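Local coordinates for YceI-like domain protein (Burkholderia cenocepacia BC7, PDB 5IXH) that probably captures antibiotics outside the cell as a bacterial lipocalin, and holds the tail of an octaprenyl diphosphate in its barrel, at residues A87-G90 / Y94-T97. Sequence-based numbering, arbitrary orientation.
Sequences APAG and YNVT. With OTP ((2E,6E,10E,14E,18E,22E,26E)-3,7,11,15,19,23,27,31-octamethyldotriaconta-2,6,10,14,18,22,26,30-octaenyl trihydrogen diphosphate), chain C.
Pro-88 and Tyr-94 face each other as a non-hydrogen-bonded antiparallel pair, and the CD2-CE2 side of the phenol ring meets the proline at a slant. Tyr-94 CD2 lies 3.6 Å from Pro-88 CA, and Tyr-94 CE2 3.9 Å from Pro-88 CB. With CG anti to its own carbonyl carbon (chi1 -62°) and the ring turned upright on CB, Tyr-94 reaches on to meet Phe-35 edge-to-face. Ala-87 and Asn-95 form the hydrogen-bonded pair, their side chains on the opposite face from those of Pro-88 and Tyr-94: Ala-87 N gives an almost straight bond to Asn-95 O (2.9 Å, 173°), and Asn-95 N returns one to Ala-87 O. The Asn-95 amide points its ND2 towards Ala-89, 3.9 Å from Ala-89 CB, and Asn-95 ND2 donates to a water at 2.8 Å. That water in turn donates to Pro-88 O, tying side chain to backbone across the hairpin. Val-96 turns to the same side as Tyr-94, into the barrel, and Val-96 CG2 touches C4 of the octaprenyl diphosphate at 3.8 Å. The arrangement is the end of a beta hairpin, strands 78-90 and 93-102, in the lipocalin-like barrel of a YceI protein, beside the far end of the isoprenoid tail.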
loop_
_atom_site.group_PDB
_atom_site.type_symbol
_atom_site.label_atom_id
_atom_site.label_comp_id
_atom_site.label_asym_id
_atom_site.label_seq_id
_atom_site.Cartn_x
_atom_site.Cartn_y
_atom_site.Cartn_z
ATOM N N ALA A 87 11.815 -12.695 -4.703
ATOM C CA ALA A 87 12.044 -13.642 -5.771
ATOM C C ALA A 87 12.240 -12.934 -7.089
ATOM O O ALA A 87 11.322 -12.302 -7.597
ATOM C CB ALA A 87 10.847 -14.594 -5.890
ATOM N N PRO A 88 13.434 -12.985 -7.651
ATOM C CA PRO A 88 13.598 -12.347 -8.965
ATOM C C PRO A 88 12.620 -12.912 -9.992
ATOM O O PRO A 88 12.399 -14.144 -10.040
ATOM C CB PRO A 88 15.050 -12.652 -9.319
ATOM C CG PRO A 88 15.725 -12.944 -8.001
ATOM C CD PRO A 88 14.674 -13.601 -7.151
ATOM N N ALA A 89 12.019 -12.041 -10.794
ATOM C CA ALA A 89 11.057 -12.447 -11.827
ATOM C C ALA A 89 11.583 -12.162 -13.237
ATOM O O ALA A 89 10.842 -12.324 -14.202
ATOM C CB ALA A 89 9.733 -11.748 -11.611
ATOM N N GLY A 90 12.852 -11.759 -13.358
ATOM C CA GLY A 90 13.464 -11.396 -14.634
ATOM C C GLY A 90 13.258 -9.922 -14.990
ATOM O O GLY A 90 12.323 -9.321 -14.545
ATOM N N TYR A 94 10.658 -8.074 -9.517
ATOM C CA TYR A 94 10.862 -8.913 -8.347
ATOM C C TYR A 94 9.535 -9.143 -7.678
ATOM O O TYR A 94 8.801 -8.191 -7.431
ATOM C CB TYR A 94 11.795 -8.221 -7.360
ATOM C CG TYR A 94 13.131 -7.993 -7.968
ATOM C CD1 TYR A 94 13.425 -6.847 -8.697
ATOM C CD2 TYR A 94 14.113 -8.971 -7.905
ATOM C CE1 TYR A 94 14.628 -6.695 -9.296
ATOM C CE2 TYR A 94 15.306 -8.817 -8.488
ATOM C CZ TYR A 94 15.583 -7.676 -9.195
ATOM O OH TYR A 94 16.804 -7.524 -9.804
ATOM N N ASN A 95 9.227 -10.380 -7.333
ATOM C CA ASN A 95 8.047 -10.670 -6.537
ATOM C C ASN A 95 8.432 -10.585 -5.072
ATOM O O ASN A 95 9.279 -11.337 -4.593
ATOM C CB ASN A 95 7.484 -12.038 -6.909
ATOM C CG ASN A 95 6.788 -12.032 -8.231
ATOM O OD1 ASN A 95 5.942 -11.162 -8.497
ATOM N ND2 ASN A 95 7.114 -12.997 -9.070
ATOM N N VAL A 96 7.872 -9.615 -4.368
ATOM C CA VAL A 96 8.210 -9.340 -2.984
ATOM C C VAL A 96 7.065 -9.864 -2.145
ATOM O O VAL A 96 5.898 -9.423 -2.291
ATOM C CB VAL A 96 8.430 -7.841 -2.747
ATOM C CG1 VAL A 96 8.777 -7.586 -1.305
ATOM C CG2 VAL A 96 9.561 -7.323 -3.642
ATOM N N THR A 97 7.382 -10.775 -1.246
ATOM C CA THR A 97 6.382 -11.397 -0.391
ATOM C C THR A 97 6.587 -10.906 1.018
ATOM O O THR A 97 7.725 -10.726 1.472
ATOM C CB THR A 97 6.467 -12.932 -0.501
ATOM O OG1 THR A 97 6.117 -13.285 -1.856
ATOM C CG2 THR A 97 5.531 -13.636 0.421
HETATM O O7 OTP C . -22.667 8.236 -5.230
HETATM P P2 OTP C . -22.147 7.286 -4.170
HETATM O O5 OTP C . -23.160 7.163 -3.054
HETATM O O6 OTP C . -21.897 5.924 -4.780
HETATM O O4 OTP C . -20.782 7.842 -3.579
HETATM P P1 OTP C . -20.090 7.310 -2.252
HETATM O O2 OTP C . -20.681 8.009 -1.049
HETATM O O3 OTP C . -20.288 5.814 -2.123
HETATM O O1 OTP C . -18.543 7.656 -2.351
HETATM C C40 OTP C . -17.539 6.668 -2.189
HETATM C C39 OTP C . -16.265 7.488 -2.012
HETATM C C37 OTP C . -15.018 6.948 -1.880
HETATM C C38 OTP C . -13.882 7.956 -1.712
HETATM C C36 OTP C . -14.728 5.430 -1.880
HETATM C C35 OTP C . -13.814 5.109 -0.680
HETATM C C34 OTP C . -12.888 3.910 -0.961
HETATM C C32 OTP C . -11.774 3.729 -0.174
HETATM C C33 OTP C . -11.443 4.698 0.968
HETATM C C31 OTP C . -10.840 2.534 -0.433
HETATM C C30 OTP C . -10.568 1.795 0.894
HETATM C C29 OTP C . -9.043 1.675 0.984
HETATM C C27 OTP C . -8.405 0.474 1.171
HETATM C C28 OTP C . -9.112 -0.873 1.332
HETATM C C26 OTP C . -6.877 0.534 1.207
HETATM C C25 OTP C . -6.309 -0.322 2.347
HETATM C C24 OTP C . -4.814 -0.089 2.097
HETATM C C22 OTP C . -4.000 0.487 3.033
HETATM C C23 OTP C . -4.481 0.920 4.421
HETATM C C21 OTP C . -2.536 0.668 2.636
HETATM C C20 OTP C . -1.811 -0.547 3.215
HETATM C C19 OTP C . -0.516 -0.678 2.406
HETATM C C17 OTP C . 0.707 -0.844 3.022
HETATM C C18 OTP C . 0.808 -0.909 4.547
HETATM C C16 OTP C . 2.005 -0.985 2.209
HETATM C C15 OTP C . 1.794 -0.756 0.701
HETATM C C14 OTP C . 3.037 -1.285 -0.032
HETATM C C12 OTP C . 3.150 -2.625 -0.333
HETATM C C13 OTP C . 2.064 -3.652 0.007
HETATM C C11 OTP C . 4.393 -3.157 -1.061
HETATM C C10 OTP C . 5.629 -2.283 -0.821
HETATM C C9 OTP C . 6.800 -3.132 -1.341
HETATM C C7 OTP C . 8.102 -2.806 -1.061
HETATM C C8 OTP C . 8.440 -1.576 -0.217
HETATM C C6 OTP C . 9.201 -3.729 -1.621
HETATM C C5 OTP C . 10.335 -2.906 -2.236
HETATM C C4 OTP C . 11.025 -3.863 -3.225
HETATM C C2 OTP C . 12.252 -4.451 -3.017
HETATM C C3 OTP C . 12.777 -5.376 -4.115
HETATM C C1 OTP C . 13.097 -4.219 -1.762
HETATM O O HOH W 1 9.429 -14.519 -9.112
#